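Local coordinates for protein ribokinase RBSK (Mycobacterium tuberculosis, PDB 3GO6) that probably phosphorylates D-ribose at O-5 with ATP and magnesium, giving D-ribose 5-phosphate for nucleotide and amino acid synthesis or the pentose phosphate pathway, at residues 171-176 against 193-198; 256-261 against 269-274. One frame throughout, in Å; residues are numbered along the deposited sequence.

Contact 1 of 2, residues 171-176 against 193-198; sequences VVMVNA and ADVVIA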
# COMPACT_ATOMS: atom_id res chain seq x y z
N VAL A 171 -17.72 23.94 -21.01
CA VAL A 171 -17.51 24.27 -19.61
C VAL A 171 -16.13 23.78 -19.10
O VAL A 171 -15.79 22.61 -19.27
CB VAL A 171 -18.62 23.67 -18.72
CG1 VAL A 171 -18.35 23.95 -17.23
CG2 VAL A 171 -19.99 24.20 -19.15
N VAL A 172 -15.36 24.67 -18.49
CA VAL A 172 -14.12 24.28 -17.84
C VAL A 172 -14.41 24.02 -16.35
O VAL A 172 -14.70 24.93 -15.59
CB VAL A 172 -12.98 25.31 -18.01
CG1 VAL A 172 -11.76 24.87 -17.23
CG2 VAL A 172 -12.63 25.49 -19.50
N MET A 173 -14.31 22.75 -15.96
CA MET A 173 -14.61 22.33 -14.59
C MET A 173 -13.38 21.66 -13.99
O MET A 173 -12.87 20.66 -14.53
CB MET A 173 -15.83 21.39 -14.60
CG MET A 173 -16.33 20.94 -13.21
SD MET A 173 -17.79 19.87 -13.28
CE MET A 173 -19.07 21.05 -13.71
N VAL A 174 -12.88 22.21 -12.89
CA VAL A 174 -11.65 21.75 -12.27
C VAL A 174 -11.92 21.26 -10.87
O VAL A 174 -12.51 21.98 -10.04
CB VAL A 174 -10.55 22.87 -12.24
CG1 VAL A 174 -9.25 22.38 -11.57
CG2 VAL A 174 -10.27 23.38 -13.66
N ASN A 175 -11.54 20.01 -10.61
CA ASN A 175 -11.48 19.54 -9.23
C ASN A 175 -10.12 19.92 -8.71
O ASN A 175 -9.11 19.33 -9.11
CB ASN A 175 -11.72 18.02 -9.17
CG ASN A 175 -11.64 17.47 -7.78
OD1 ASN A 175 -11.92 18.18 -6.78
ND2 ASN A 175 -11.26 16.22 -7.68
N ALA A 176 -10.07 20.94 -7.84
CA ALA A 176 -8.80 21.49 -7.36
C ALA A 176 -8.16 20.61 -6.29
O ALA A 176 -7.99 21.02 -5.14
CB ALA A 176 -9.01 22.94 -6.82
N ALA A 193 -11.07 29.06 -15.26
CA ALA A 193 -12.03 28.01 -14.84
C ALA A 193 -13.44 28.57 -14.69
O ALA A 193 -13.63 29.61 -14.06
CB ALA A 193 -11.58 27.34 -13.51
N ASP A 194 -14.43 27.86 -15.24
CA ASP A 194 -15.83 28.18 -15.06
C ASP A 194 -16.32 27.71 -13.68
O ASP A 194 -17.03 28.44 -12.98
CB ASP A 194 -16.68 27.54 -16.18
CG ASP A 194 -16.38 28.12 -17.57
OD1 ASP A 194 -16.29 29.37 -17.69
OD2 ASP A 194 -16.23 27.34 -18.55
N VAL A 195 -15.96 26.47 -13.33
CA VAL A 195 -16.43 25.81 -12.10
C VAL A 195 -15.22 25.19 -11.45
O VAL A 195 -14.39 24.58 -12.14
CB VAL A 195 -17.43 24.64 -12.43
CG1 VAL A 195 -18.02 23.99 -11.15
CG2 VAL A 195 -18.54 25.11 -13.33
N VAL A 196 -15.09 25.37 -10.13
CA VAL A 196 -14.07 24.71 -9.35
C VAL A 196 -14.75 23.96 -8.23
O VAL A 196 -15.62 24.51 -7.54
CB VAL A 196 -13.00 25.67 -8.78
CG1 VAL A 196 -12.00 24.91 -7.93
CG2 VAL A 196 -12.26 26.35 -9.92
N ILE A 197 -14.37 22.68 -8.08
CA ILE A 197 -14.89 21.81 -7.02
C ILE A 197 -13.75 21.53 -6.11
O ILE A 197 -12.67 21.12 -6.55
CB ILE A 197 -15.42 20.47 -7.60
CG1 ILE A 197 -16.48 20.73 -8.68
CG2 ILE A 197 -15.96 19.53 -6.48
CD1 ILE A 197 -16.71 19.53 -9.64
N ALA A 198 -13.96 21.75 -4.82
CA ALA A 198 -12.90 21.56 -3.85
C ALA A 198 -13.48 21.41 -2.46
O ALA A 198 -14.54 21.95 -2.19
CB ALA A 198 -11.93 22.73 -3.88

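Contact 2 of 2, residues 256-261 against 269-274; sequences ANWPRN and LRALRR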
# COMPACT_ATOMS: atom_id res chain seq x y z
N ALA A 256 -21.76 15.68 -15.30
CA ALA A 256 -22.79 15.02 -16.10
C ALA A 256 -24.12 15.79 -16.14
O ALA A 256 -24.98 15.49 -16.98
CB ALA A 256 -23.04 13.62 -15.57
N ASN A 257 -24.27 16.77 -15.24
CA ASN A 257 -25.52 17.55 -15.09
C ASN A 257 -25.40 19.06 -15.27
O ASN A 257 -26.42 19.77 -15.26
CB ASN A 257 -26.15 17.25 -13.72
CG ASN A 257 -26.72 15.85 -13.65
OD1 ASN A 257 -27.84 15.62 -14.10
ND2 ASN A 257 -25.94 14.91 -13.13
N TRP A 258 -24.18 19.57 -15.41
CA TRP A 258 -23.95 20.99 -15.56
C TRP A 258 -24.39 21.50 -16.95
O TRP A 258 -24.04 20.89 -17.96
CB TRP A 258 -22.48 21.32 -15.36
CG TRP A 258 -22.23 22.74 -14.94
CD1 TRP A 258 -21.86 23.78 -15.74
CD2 TRP A 258 -22.32 23.26 -13.60
NE1 TRP A 258 -21.72 24.93 -14.98
CE2 TRP A 258 -22.00 24.64 -13.67
CE3 TRP A 258 -22.65 22.70 -12.36
CZ2 TRP A 258 -21.97 25.45 -12.54
CZ3 TRP A 258 -22.63 23.51 -11.24
CH2 TRP A 258 -22.30 24.88 -11.33
N PRO A 259 -25.14 22.62 -17.00
CA PRO A 259 -25.62 23.14 -18.31
C PRO A 259 -24.50 23.75 -19.16
O PRO A 259 -23.46 24.10 -18.63
CB PRO A 259 -26.59 24.25 -17.90
CG PRO A 259 -26.03 24.75 -16.59
CD PRO A 259 -25.59 23.48 -15.88
N ARG A 260 -24.73 23.92 -20.47
CA ARG A 260 -23.81 24.67 -21.35
C ARG A 260 -23.77 26.16 -20.98
O ARG A 260 -24.77 26.70 -20.50
CB ARG A 260 -24.20 24.48 -22.82
CG ARG A 260 -24.35 22.99 -23.23
CD ARG A 260 -24.52 22.80 -24.74
NE ARG A 260 -25.18 21.53 -25.06
CZ ARG A 260 -25.13 20.93 -26.26
NH1 ARG A 260 -24.45 21.48 -27.27
NH2 ARG A 260 -25.77 19.78 -26.45
N ASN A 261 -22.61 26.80 -21.18
CA ASN A 261 -22.42 28.22 -20.83
C ASN A 261 -23.43 29.12 -21.61
O ASN A 261 -23.82 28.76 -22.73
CB ASN A 261 -20.99 28.68 -21.13
CG ASN A 261 -19.93 28.03 -20.22
OD1 ASN A 261 -20.14 27.79 -19.02
ND2 ASN A 261 -18.74 27.79 -20.80
N LEU A 269 -28.41 24.73 -9.97
CA LEU A 269 -28.92 24.20 -8.70
C LEU A 269 -29.31 22.71 -8.81
O LEU A 269 -29.06 21.94 -7.90
CB LEU A 269 -30.09 25.05 -8.16
CG LEU A 269 -30.74 24.60 -6.85
CD1 LEU A 269 -29.74 24.67 -5.69
CD2 LEU A 269 -31.99 25.44 -6.55
N ARG A 270 -29.94 22.32 -9.92
CA ARG A 270 -30.31 20.92 -10.13
C ARG A 270 -29.05 20.02 -10.20
O ARG A 270 -29.04 18.93 -9.64
CB ARG A 270 -31.14 20.78 -11.40
CG ARG A 270 -31.59 19.36 -11.70
CD ARG A 270 -32.01 19.21 -13.17
NE ARG A 270 -32.16 17.79 -13.54
CZ ARG A 270 -31.20 17.05 -14.11
NH1 ARG A 270 -30.01 17.56 -14.40
NH2 ARG A 270 -31.44 15.77 -14.38
N ALA A 271 -28.01 20.50 -10.87
CA ALA A 271 -26.74 19.75 -10.95
C ALA A 271 -26.16 19.57 -9.55
O ALA A 271 -25.72 18.47 -9.18
CB ALA A 271 -25.74 20.50 -11.86
N LEU A 272 -26.15 20.65 -8.77
CA LEU A 272 -25.65 20.61 -7.38
C LEU A 272 -26.42 19.64 -6.48
O LEU A 272 -25.81 18.87 -5.73
CB LEU A 272 -25.61 22.02 -6.76
CG LEU A 272 -24.61 23.03 -7.38
CD1 LEU A 272 -25.03 24.47 -7.08
CD2 LEU A 272 -23.18 22.79 -6.86
N ARG A 273 -27.76 19.66 -6.59
CA ARG A 273 -28.60 18.72 -5.83
C ARG A 273 -28.29 17.27 -6.17
O ARG A 273 -28.19 16.42 -5.29
CB ARG A 273 -30.10 19.01 -6.04
CG ARG A 273 -30.55 20.22 -5.23
CD ARG A 273 -31.94 20.72 -5.62
NE ARG A 273 -32.30 21.86 -4.78
CZ ARG A 273 -33.34 22.67 -4.97
NH1 ARG A 273 -34.17 22.49 -6.00
NH2 ARG A 273 -33.57 23.68 -4.12
N ARG A 274 -28.17 16.98 -7.46
CA ARG A 274 -27.90 15.62 -7.92
C ARG A 274 -26.51 15.16 -7.48
O ARG A 274 -26.34 14.04 -7.03
CB ARG A 274 -28.06 15.54 -9.44
CG ARG A 274 -29.55 15.67 -9.86
CD ARG A 274 -29.76 15.60 -11.37
NE ARG A 274 -29.50 14.25 -11.86
CZ ARG A 274 -30.33 13.22 -11.76
NH1 ARG A 274 -31.52 13.37 -11.18
NH2 ARG A 274 -29.97 12.03 -12.24
O HOH W 1 -28.82 20.45 -14.37
O HOH W 2 -27.58 12.40 -13.68
O HOH W 3 -29.74 13.70 -15.90

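Contact 1 of 2, residues 171-176 against 193-198
Met173 and Val195 stand next to each other on one face of two parallel neighbouring strands, their side chains running alongside with the same heading, with Met173 CG 3.9 Å from Val195 CB. The Met173 chain runs straight to its sulfur and then bends (chi3 -74°), which brings CE back over the two methyls of Val195. Ile197, two residues further along the same strand as Val195, crosses at a slant, and its CD1 meets Met173 SD at 3.8 Å. Leu254 of helix 246-257 packs on both Met173 and Ile197. The face that carries Val174 and Val196 is joined differently: Ala176 CB lies 3.7 Å from Val196 CG1, and Trp206 touches both.

Strands 171-175 and 195-198 run 15° from parallel, and three bridges set their register. Val174 sits at the middle of the ladder, taking the carbonyl of Val195 through its N and giving its O to Ile197 N at 2.8 Å. Where the partner strand begins, Asp194 replaces a main-chain acceptor. Its OD2 receives Val172 N at 2.8 Å in an almost straight bond (176°), on the anti side of the carboxylate. Val172 O in turn accepts from both Asp194 N and Val195 N. Strand 171-175, helix 183-192 and strand 195-199 form a beta-alpha-beta unit, and the chemistry implies that a carboxylate extends its ladder one step ahead of the first bridge, while apolar side chains join the strands on both faces.

Contact 2 of 2, residues 256-261 against 269-274
Asn257, in the last, weakly bonded part of helix 246-257, packs against helix 265-282 in a helix-to-helix junction of the ribokinase (PfkB) fold, and it has the most surface buried here. Its CB rests on Ala271 CB at 3.8 Å, the backbones being close enough for the two CA atoms to lie 4.8 Å apart. CG is turned beside the backbone N (chi1 -70°), and the side chain crosses those of Arg270 and Arg274 at about a right angle, its amide plane turned 50° from the Arg270 guanidinium. OD1 accepts from Arg270 NH1 at 2.9 Å, 31° out of the guanidinium plane, and weakly from Arg274 NE. ND2 is held by Val253 O of its own helix, and Arg274 makes a salt bridge to Asp299. The two arginines also layer: Arg274 CD sits over the centre of the Arg270 guanidinium.

Ala271, second in buried surface, also receives the tryptophan that follows: Trp258 CE3 comes within 3.8 Å of Ala271 CB. Leu272 CG lies at the edge of the same indole, near its plane, and Pro259 CD covers part of one face. Water bridges complete the polar side; one water donates to Asn257 O at 2.6 Å and accepts from Arg270 NH1 at 3.1 Å.

Overall arrangement
From the N terminus, the chain first forms contact 1, where strand 171-175 is followed by helix 183-192 and returns beside itself at 193-198, closing a crossover of 16 residues. Contact 2 comes later, closing a shorter connection of seven residues between helices 246-257 and 265-282. The two are in series, neither nested nor crossed, with centres about 13 Å apart. They nevertheless touch: Val195 CG2 lies 3.5 Å from Trp258 CE2, and Val171 CG2 is equally far from Pro259 O. The segment 256-261 thereby ties the interior of the eight-stranded sheet to the helical layer covering its Met173 face.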